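Local coordinates for protein phosphoserine aminotransferase (Bacillus alcalophilus, PDB 1W23) that catalyses the reversible, pyridoxal-phosphate-dependent conversion of 3-phosphohydroxypyruvate to phosphoserine, the second of three steps from 3-phosphoglycerate to serine, at residues Leu26-Asn30 / Asp31-Ser35; Gln44-Glu47 / Glu48-Gln52; Val97-Gly100 / Ser101-Lys105; Ser149-Ile153 / Tyr154-Tyr158. One frame throughout, in Å; residues are numbered along the deposited sequence. Where two conformers were deposited one is given.

Contact 1: Leu26-Asn30 / Asp31-Ser35; sequences LLNFN and DTQMS
Phe-29 O is gripped twice by Thr-32, from the backbone N at 2.9 Å and from the hydroxyl OG1 at 2.8 Å. The hydroxyl comes in the plane of the carbonyl, whereas the amide stands well above it, so the two donors do not compete for one place. Thr-32 manages this because its chi1 of 67° sets OG1 between its own N and carbonyl carbon. OG1 also receives Met-34 N, at 3.1 Å. A valine here would probably leave Met-34 N without this acceptor and Phe-29 O with the amide bond alone. Further on, Phe-29 N makes a nearly straight 2.8 Å bond to Met-34 O. Asn-28 folds in beside them: its OD1 takes Gln-33 N at 2.8 Å, and its amide stacks on that of Gln-33, the planes 26° apart. One water joins Asn-28 O to Asp-31 N, and a second links Asn-28 ND2 to Asp-31 OD1, 2.6 Å from that carboxylate oxygen. Asn-30 OD1 is held by Ser-45 of helix 44-61, while Gln-33 packs on Val-4 of the second subunit. Asn-30 and Asp-31 both have positive phi, a backbone shape that asparagine and aspartate tolerate better than most residues, as befits the two central positions of a type I' beta turn, here running from Phe-29 to Thr-32 and followed by an ST turn at Thr-32.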
# COMPACT_ATOMS: atom_id res chain seq x y z
N LEU A 26 0.74 -0.37 20.17
CA LEU A 26 0.41 -1.27 19.04
C LEU A 26 -0.84 -2.07 19.30
O LEU A 26 -1.51 -2.43 18.33
CB LEU A 26 1.57 -2.20 18.69
CG LEU A 26 1.53 -2.71 17.26
CD1 LEU A 26 1.89 -1.64 16.26
CD2 LEU A 26 2.47 -3.92 17.07
N LEU A 27 -1.12 -2.42 20.56
CA LEU A 27 -2.27 -3.26 20.86
C LEU A 27 -3.48 -2.47 21.32
O LEU A 27 -4.61 -3.00 21.28
CB LEU A 27 -1.90 -4.26 21.99
CG LEU A 27 -0.60 -5.00 21.83
CD1 LEU A 27 -0.35 -5.99 23.00
CD2 LEU A 27 -0.55 -5.71 20.50
N ASN A 28 -3.29 -1.25 21.81
CA ASN A 28 -4.35 -0.43 22.39
C ASN A 28 -4.15 1.01 21.98
O ASN A 28 -3.42 1.75 22.71
CB ASN A 28 -4.36 -0.62 23.90
CG ASN A 28 -5.34 0.32 24.60
OD1 ASN A 28 -6.26 0.86 23.98
ND2 ASN A 28 -5.09 0.57 25.88
N PHE A 29 -4.68 1.40 20.86
CA PHE A 29 -4.55 2.74 20.32
C PHE A 29 -5.66 3.65 20.80
O PHE A 29 -6.84 3.30 20.68
CB PHE A 29 -4.58 2.68 18.78
CG PHE A 29 -4.44 4.05 18.19
CD1 PHE A 29 -3.24 4.78 18.36
CD2 PHE A 29 -5.48 4.65 17.49
CE1 PHE A 29 -3.13 6.05 17.86
CE2 PHE A 29 -5.28 5.93 16.96
CZ PHE A 29 -4.12 6.61 17.16
N ASN A 30 -5.33 4.81 21.36
CA ASN A 30 -6.31 5.82 21.75
C ASN A 30 -7.40 5.27 22.64
O ASN A 30 -8.55 5.60 22.52
CB ASN A 30 -6.93 6.49 20.54
CG ASN A 30 -7.69 7.77 20.77
OD1 ASN A 30 -8.75 8.06 20.12
ND2 ASN A 30 -7.20 8.54 21.70
N ASP A 31 -6.99 4.40 23.58
CA ASP A 31 -7.87 3.77 24.57
C ASP A 31 -8.99 2.94 23.95
O ASP A 31 -9.99 2.62 24.64
CB ASP A 31 -8.48 4.85 25.54
CG ASP A 31 -7.38 5.56 26.28
OD1 ASP A 31 -6.61 4.84 26.96
OD2 ASP A 31 -7.29 6.81 26.14
N THR A 32 -8.86 2.54 22.69
CA THR A 32 -9.90 1.73 22.05
C THR A 32 -9.77 0.24 22.34
O THR A 32 -10.70 -0.55 22.02
CB THR A 32 -9.89 1.88 20.54
OG1 THR A 32 -8.66 1.30 19.99
CG2 THR A 32 -10.05 3.31 20.10
N GLN A 33 -8.62 -0.20 22.88
CA GLN A 33 -8.30 -1.62 23.07
C GLN A 33 -8.17 -2.36 21.75
O GLN A 33 -8.18 -3.59 21.74
CB GLN A 33 -9.28 -2.32 24.02
CG GLN A 33 -9.34 -1.67 25.39
CD GLN A 33 -8.04 -1.79 26.17
OE1 GLN A 33 -7.16 -2.65 25.99
NE2 GLN A 33 -7.93 -0.87 27.12
N MET A 34 -7.92 -1.65 20.67
CA MET A 34 -7.61 -2.18 19.35
C MET A 34 -6.33 -1.55 18.83
O MET A 34 -6.05 -0.37 19.16
CB MET A 34 -8.74 -1.90 18.35
CG MET A 34 -10.04 -2.66 18.67
SD MET A 34 -11.43 -2.16 17.67
CE MET A 34 -11.80 -0.61 18.46
N SER A 35 -5.59 -2.28 18.02
CA SER A 35 -4.49 -1.64 17.27
C SER A 35 -5.02 -0.64 16.27
O SER A 35 -6.14 -0.83 15.75
CB SER A 35 -3.74 -2.73 16.50
OG SER A 35 -2.63 -2.20 15.79
O HOH W 1 -4.21 3.82 24.29
O HOH W 2 -6.80 2.36 27.63

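Contact 2: Gln44-Glu47 / Glu48-Gln52; sequences QSYE and EVHEQ
From Gln-44 to Gln-52 the backbone is regular alpha helix, with Glu-48 N bonded to Gln-44 O and His-50 N to Tyr-46 O, each at 3.0 Å. The bond from Val-49 N to Ser-45 O is weak, at 3.4 Å, and here a water also donates to Ser-45 O. The same water donates to Glu-48 OE1, at 2.9 Å, so the carboxylate is linked through this water to the carbonyl three residues earlier. Glu-48 lays its CG against Gln-44 O, 3.3 Å away, and its polar end lies across the Gln-44 amide, the two planes 57° apart. On the buried side, Tyr-46 and His-50 both have CG trans to the backbone N (chi1 178° and -165°), which brings the two rings together one turn apart. In the His-50 conformer described, ND1 and Tyr-46 OH are hydrogen-bonded at 3.0 Å, the hydroxyl lying near the imidazole plane. A tyrosine suits the place, long enough for its oxygen to reach this ring. In this conformer His-50 NE2 also bonds to Asp-233 O, and the ring meets Phe-71 of strand 67-72 edge-to-face. Tyr-46 and Val-49 pack against helix 241-256, on Thr-241 and Ile-244 and on Tyr-245 and Arg-248, respectively.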
# COMPACT_ATOMS: atom_id res chain seq x y z
N GLN A 44 -13.59 7.46 14.47
CA GLN A 44 -13.05 8.75 14.95
C GLN A 44 -11.54 8.63 15.19
O GLN A 44 -10.82 9.58 14.86
CB GLN A 44 -13.72 9.17 16.27
CG GLN A 44 -13.24 10.52 16.73
CD GLN A 44 -14.35 11.23 17.47
OE1 GLN A 44 -15.55 11.01 17.23
NE2 GLN A 44 -13.84 12.07 18.38
N SER A 45 -11.07 7.53 15.76
CA SER A 45 -9.65 7.45 16.09
C SER A 45 -8.78 7.50 14.82
O SER A 45 -7.76 8.21 14.85
CB SER A 45 -9.38 6.17 16.86
OG SER A 45 -9.89 6.22 18.22
N TYR A 46 -9.20 6.76 13.79
CA TYR A 46 -8.41 6.75 12.55
C TYR A 46 -8.57 8.11 11.85
O TYR A 46 -7.61 8.67 11.32
CB TYR A 46 -8.68 5.52 11.62
CG TYR A 46 -7.79 5.78 10.42
CD1 TYR A 46 -6.43 5.53 10.49
CD2 TYR A 46 -8.29 6.31 9.20
CE1 TYR A 46 -5.60 5.78 9.39
CE2 TYR A 46 -7.46 6.57 8.14
CZ TYR A 46 -6.11 6.30 8.24
OH TYR A 46 -5.26 6.55 7.17
N GLU A 47 -9.80 8.67 11.78
CA GLU A 47 -10.00 9.94 11.10
C GLU A 47 -9.12 11.02 11.68
O GLU A 47 -8.61 11.89 10.96
CB GLU A 47 -11.49 10.33 11.10
CG GLU A 47 -12.34 9.45 10.12
CD GLU A 47 -13.83 9.70 10.17
OE1 GLU A 47 -14.53 9.21 9.24
OE2 GLU A 47 -14.29 10.38 11.16
N GLU A 48 -8.94 11.02 13.00
CA GLU A 48 -8.06 11.99 13.63
C GLU A 48 -6.60 11.82 13.16
O GLU A 48 -5.93 12.84 12.92
CB GLU A 48 -8.08 11.86 15.18
CG GLU A 48 -9.31 12.29 15.87
CD GLU A 48 -9.28 12.00 17.39
OE1 GLU A 48 -8.29 11.43 17.92
OE2 GLU A 48 -10.32 12.38 18.03
N VAL A 49 -6.12 10.59 13.04
CA VAL A 49 -4.76 10.36 12.55
C VAL A 49 -4.60 10.84 11.09
O VAL A 49 -3.62 11.51 10.76
CB VAL A 49 -4.46 8.85 12.63
CG1 VAL A 49 -3.16 8.52 11.88
CG2 VAL A 49 -4.39 8.36 14.07
N HIS A 50 -5.57 10.51 10.24
CA HIS A 50 -5.55 10.86 8.83
C HIS A 50 -5.45 12.37 8.70
O HIS A 50 -4.66 12.93 7.94
CB HIS A 50 -6.75 10.22 8.15
CG HIS A 50 -6.86 10.09 6.66
ND1 HIS A 50 -6.32 9.08 5.91
CD2 HIS A 50 -7.53 10.89 5.77
CE1 HIS A 50 -6.62 9.24 4.63
NE2 HIS A 50 -7.37 10.34 4.51
N GLU A 51 -6.33 13.07 9.42
CA GLU A 51 -6.38 14.53 9.39
C GLU A 51 -5.10 15.16 9.97
O GLU A 51 -4.59 16.14 9.41
CB GLU A 51 -7.58 15.01 10.16
CG GLU A 51 -7.61 16.43 10.66
CD GLU A 51 -8.95 16.78 11.28
OE1 GLU A 51 -9.76 17.38 10.55
OE2 GLU A 51 -9.22 16.48 12.47
N GLN A 52 -4.59 14.60 11.08
CA GLN A 52 -3.38 15.15 11.66
C GLN A 52 -2.18 15.00 10.73
O GLN A 52 -1.35 15.90 10.64
CB GLN A 52 -3.02 14.46 12.97
CG GLN A 52 -3.74 14.92 14.21
CD GLN A 52 -3.32 14.18 15.48
OE1 GLN A 52 -2.30 13.50 15.48
NE2 GLN A 52 -4.13 14.34 16.53
O HOH W 3 -6.53 9.29 17.19

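Contact 3: Val97-Gly100 / Ser101-Lys105; sequences VLTG and SWSEK. With PLP (pyridoxal-5'-phosphate), chain J.
The turn that carries the chain from strand 93-98 into helix 101-111 is bridged where Ser-103 reaches back to Thr-99, at the start of a beta-alpha-beta crossover. Thr-99 N points almost straight at Ser-103 OG, 3.1 Å away. A chi1 of -54° puts Ser-103 OG opposite its own carbonyl carbon and turns it back to the strand end; serine suits the place, its hydroxyl being small and able to accept from a backbone N-H. OG is also bonded to Thr-148 OG1. Beside it, Leu-98 CD2 rests on Ser-103 CB at 3.7 Å. Gly-100 is the N-cap, and its O accepts Glu-104 N at 3.2 Å, the first turn of the helix. Its almost fully extended backbone, phi 176° and psi -169°, is a shape glycine takes more easily than residues with a CB. Glu-104 lays CG along Gly-100 O at 3.5 Å and sends OE1 to a salt bridge with Lys-123 and a hydrogen bond with Tyr-127. This strand-to-helix corner is part of the cofactor site of this class-V aminotransferase: Trp-102 spreads one face of its indole over the pyridine ring of pyridoxal phosphate, with CG 3.5 Å from cofactor C2. Cofactor C4 sits over the centre of the indole, and Phe-80 of helix 75-87 packs against the same tryptophan.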
# COMPACT_ATOMS: atom_id res chain seq x y z
N VAL A 97 12.81 16.56 -17.57
CA VAL A 97 14.21 16.86 -17.35
C VAL A 97 14.85 15.59 -16.81
O VAL A 97 14.46 15.08 -15.75
CB VAL A 97 14.44 18.04 -16.40
CG1 VAL A 97 15.94 18.34 -16.23
CG2 VAL A 97 13.72 19.29 -16.86
N LEU A 98 15.84 15.05 -17.53
CA LEU A 98 16.48 13.82 -17.13
C LEU A 98 17.73 14.08 -16.29
O LEU A 98 18.71 14.64 -16.80
CB LEU A 98 16.87 12.97 -18.33
CG LEU A 98 15.69 12.52 -19.24
CD1 LEU A 98 16.21 11.64 -20.38
CD2 LEU A 98 14.62 11.78 -18.43
N THR A 99 17.69 13.69 -15.00
CA THR A 99 18.81 13.85 -14.11
C THR A 99 19.20 12.55 -13.42
O THR A 99 20.08 12.54 -12.56
CB THR A 99 18.61 14.97 -13.08
OG1 THR A 99 17.28 14.87 -12.48
CG2 THR A 99 18.68 16.35 -13.73
N GLY A 100 18.60 11.42 -13.79
CA GLY A 100 19.02 10.12 -13.32
C GLY A 100 18.10 9.04 -13.83
O GLY A 100 17.28 9.25 -14.73
N SER A 101 18.25 7.85 -13.28
CA SER A 101 17.48 6.69 -13.67
C SER A 101 16.01 6.85 -13.32
O SER A 101 15.12 6.46 -14.10
CB SER A 101 18.09 5.41 -12.95
OG SER A 101 17.18 4.33 -13.08
N TRP A 102 15.70 7.40 -12.14
CA TRP A 102 14.30 7.62 -11.79
C TRP A 102 13.64 8.59 -12.75
O TRP A 102 12.44 8.42 -13.07
CB TRP A 102 14.15 8.07 -10.31
CG TRP A 102 14.53 6.92 -9.39
CD1 TRP A 102 15.56 6.86 -8.51
CD2 TRP A 102 13.86 5.65 -9.31
NE1 TRP A 102 15.57 5.66 -7.88
CE2 TRP A 102 14.54 4.89 -8.34
CE3 TRP A 102 12.74 5.07 -9.94
CZ2 TRP A 102 14.15 3.60 -8.02
CZ3 TRP A 102 12.35 3.80 -9.62
CH2 TRP A 102 13.07 3.08 -8.66
N SER A 103 14.35 9.59 -13.27
CA SER A 103 13.77 10.45 -14.29
C SER A 103 13.40 9.64 -15.55
O SER A 103 12.36 9.83 -16.16
CB SER A 103 14.73 11.55 -14.72
OG SER A 103 15.25 12.33 -13.65
N GLU A 104 14.33 8.75 -15.96
CA GLU A 104 14.12 7.91 -17.13
C GLU A 104 12.88 7.02 -16.94
O GLU A 104 12.09 6.85 -17.89
CB GLU A 104 15.32 7.03 -17.40
CG GLU A 104 16.54 7.79 -17.81
CD GLU A 104 17.79 6.96 -18.03
OE1 GLU A 104 18.81 7.48 -18.49
OE2 GLU A 104 17.76 5.73 -17.75
N LYS A 105 12.69 6.46 -15.76
CA LYS A 105 11.54 5.57 -15.53
C LYS A 105 10.25 6.36 -15.63
O LYS A 105 9.22 5.85 -16.12
CB LYS A 105 11.72 4.85 -14.20
CG LYS A 105 12.61 3.60 -14.26
CD LYS A 105 13.13 3.21 -12.88
CE LYS A 105 12.56 1.93 -12.33
NZ LYS A 105 13.10 0.73 -13.05
N1 PLP J . 11.56 7.95 -7.52
C2 PLP J . 12.67 8.13 -6.71
C2A PLP J . 13.38 9.43 -6.81
C3 PLP J . 13.06 7.11 -5.85
O3 PLP J . 14.10 7.28 -5.06
C4 PLP J . 12.32 5.87 -5.82
C4A PLP J . 12.71 4.82 -4.84
C5 PLP J . 11.19 5.75 -6.65
C6 PLP J . 10.86 6.79 -7.50
C5A PLP J . 10.37 4.49 -6.72
O4P PLP J . 9.46 4.46 -5.56
P PLP J . 8.50 3.16 -5.34
O1P PLP J . 9.42 1.99 -5.14
O2P PLP J . 7.65 3.02 -6.59
O3P PLP J . 7.70 3.59 -4.12

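Contact 4: Ser149-Ile153 / Tyr154-Tyr158; sequences SNNTI and YGTQY. With PLP (pyridoxal-5'-phosphate), chain J.
Asn-151 and Thr-156 face each other on a short antiparallel hairpin. Asn-151 takes chi1 -56° and turns its amide across, so that ND2 gives a bent 2.9 Å bond to Thr-156 OG1; the threonine answers with chi1 63°, which lifts its hydroxyl to the asparagine. Asn-151 N bonds to Thr-156 O at 2.9 Å, and Asn-151 O takes Gly-155 N at 2.8 Å. Gly-155 has positive phi, easily met by a residue without a side chain. Asn-151 OD1 reaches Thr-99 OG1; a leucine in its place would probably leave both threonine hydroxyls without these partners. On the other face Asn-150 and Gln-157, each with CG trans to N, meet with amide planes 79° apart, OD1 touching Gln-157 CB at 3.3 Å. These amides find their bonds elsewhere, Asn-150 OD1 with Ser-295 and Gln-157 NE2 with Asp-176. Ile-153 lays CG2 over the Tyr-154 ring, a CH-pi contact of 4.2 Å to the centroid. Thr-152 swings OG1 to cofactor O3, 2.6 Å away, and the same hydroxyl is bonded to Ser-175 OG, itself bonded to Asn-150 ND2. The bend of the hairpin thus gives O3 of pyridoxal phosphate a short hydroxyl bond, which is likely to steady that oxygen and influence the electronics of the ring.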
# COMPACT_ATOMS: atom_id res chain seq x y z
N SER A 149 13.67 15.80 -8.06
CA SER A 149 14.45 16.76 -7.23
C SER A 149 15.75 16.20 -6.69
O SER A 149 16.76 16.89 -6.64
CB SER A 149 13.56 17.25 -6.07
OG SER A 149 13.06 16.16 -5.34
N ASN A 150 15.74 14.92 -6.31
CA ASN A 150 16.89 14.22 -5.77
C ASN A 150 16.99 12.89 -6.53
O ASN A 150 16.06 12.07 -6.54
CB ASN A 150 16.75 14.05 -4.24
CG ASN A 150 18.05 13.50 -3.64
OD1 ASN A 150 18.99 14.31 -3.41
ND2 ASN A 150 18.10 12.19 -3.44
N ASN A 151 18.11 12.74 -7.20
CA ASN A 151 18.35 11.60 -8.08
C ASN A 151 19.06 10.52 -7.26
O ASN A 151 20.29 10.48 -7.10
CB ASN A 151 19.19 12.03 -9.28
CG ASN A 151 18.45 13.17 -9.97
OD1 ASN A 151 17.46 12.93 -10.66
ND2 ASN A 151 18.93 14.39 -9.78
N THR A 152 18.22 9.65 -6.67
CA THR A 152 18.63 8.77 -5.56
C THR A 152 19.80 7.88 -5.93
O THR A 152 20.62 7.53 -5.06
CB THR A 152 17.40 7.88 -5.18
OG1 THR A 152 16.22 8.70 -5.32
CG2 THR A 152 17.51 7.34 -3.76
N ILE A 153 19.84 7.40 -7.19
CA ILE A 153 20.89 6.48 -7.63
C ILE A 153 22.21 7.14 -7.88
O ILE A 153 23.29 6.56 -7.66
CB ILE A 153 20.39 5.66 -8.85
CG1 ILE A 153 19.32 4.67 -8.36
CG2 ILE A 153 21.53 4.99 -9.59
CD1 ILE A 153 18.44 4.05 -9.43
N TYR A 154 22.16 8.38 -8.38
CA TYR A 154 23.35 9.14 -8.81
C TYR A 154 23.86 10.10 -7.76
O TYR A 154 25.00 10.58 -7.87
CB TYR A 154 23.05 9.86 -10.15
CG TYR A 154 23.03 8.83 -11.27
CD1 TYR A 154 21.86 8.27 -11.70
CD2 TYR A 154 24.20 8.39 -11.82
CE1 TYR A 154 21.85 7.29 -12.70
CE2 TYR A 154 24.20 7.43 -12.83
CZ TYR A 154 23.02 6.90 -13.26
OH TYR A 154 23.01 5.92 -14.26
N GLY A 155 23.10 10.42 -6.73
CA GLY A 155 23.60 11.30 -5.65
C GLY A 155 23.67 12.76 -6.03
O GLY A 155 24.54 13.48 -5.50
N THR A 156 22.78 13.24 -6.87
CA THR A 156 22.69 14.64 -7.25
C THR A 156 21.32 15.20 -6.85
O THR A 156 20.36 14.44 -6.69
CB THR A 156 22.90 14.83 -8.77
OG1 THR A 156 21.82 14.14 -9.40
CG2 THR A 156 24.23 14.32 -9.25
N GLN A 157 21.25 16.53 -6.71
CA GLN A 157 20.04 17.16 -6.19
C GLN A 157 19.93 18.58 -6.68
O GLN A 157 20.93 19.32 -6.72
CB GLN A 157 20.13 17.14 -4.64
CG GLN A 157 18.95 17.67 -3.89
CD GLN A 157 19.15 17.61 -2.39
OE1 GLN A 157 20.29 17.62 -1.89
NE2 GLN A 157 18.02 17.55 -1.63
N TYR A 158 18.72 18.98 -7.02
CA TYR A 158 18.40 20.38 -7.31
C TYR A 158 18.69 21.25 -6.09
O TYR A 158 18.24 20.96 -4.98
CB TYR A 158 16.94 20.53 -7.71
CG TYR A 158 16.60 20.12 -9.13
CD1 TYR A 158 16.60 18.79 -9.53
CD2 TYR A 158 16.23 21.07 -10.08
CE1 TYR A 158 16.27 18.41 -10.83
CE2 TYR A 158 15.91 20.71 -11.36
CZ TYR A 158 15.92 19.39 -11.75
OH TYR A 158 15.59 19.06 -13.05
N1 PLP J . 11.56 7.95 -7.52
C2 PLP J . 12.67 8.13 -6.71
C2A PLP J . 13.38 9.43 -6.81
C3 PLP J . 13.06 7.11 -5.85
O3 PLP J . 14.10 7.28 -5.06
C4 PLP J . 12.32 5.87 -5.82
C4A PLP J . 12.71 4.82 -4.84
C5 PLP J . 11.19 5.75 -6.65
C6 PLP J . 10.86 6.79 -7.50
C5A PLP J . 10.37 4.49 -6.72
O4P PLP J . 9.46 4.46 -5.56
P PLP J . 8.50 3.16 -5.34
O1P PLP J . 9.42 1.99 -5.14
O2P PLP J . 7.65 3.02 -6.59
O3P PLP J . 7.70 3.59 -4.12

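In the fold
Along the chain the four contacts follow in series; none nests in or crosses another. Contact 1 turns the chain in the loop between helices 16-24 and 44-61. Contact 2 lies in the first turns of the latter helix and touches contact 1, with Phe-29 CZ packing on Val-49 CG2. Contact 3 closes the bend from strand 93-98 into helix 101-111, and contact 4 folds the hairpin that follows strand 142-148 of the same mixed sheet. Their centres are only about 9 Å apart, and both touch the same cofactor. Contact 1 lies far off, its centre about 43 Å from that of contact 3, and packs against the second subunit.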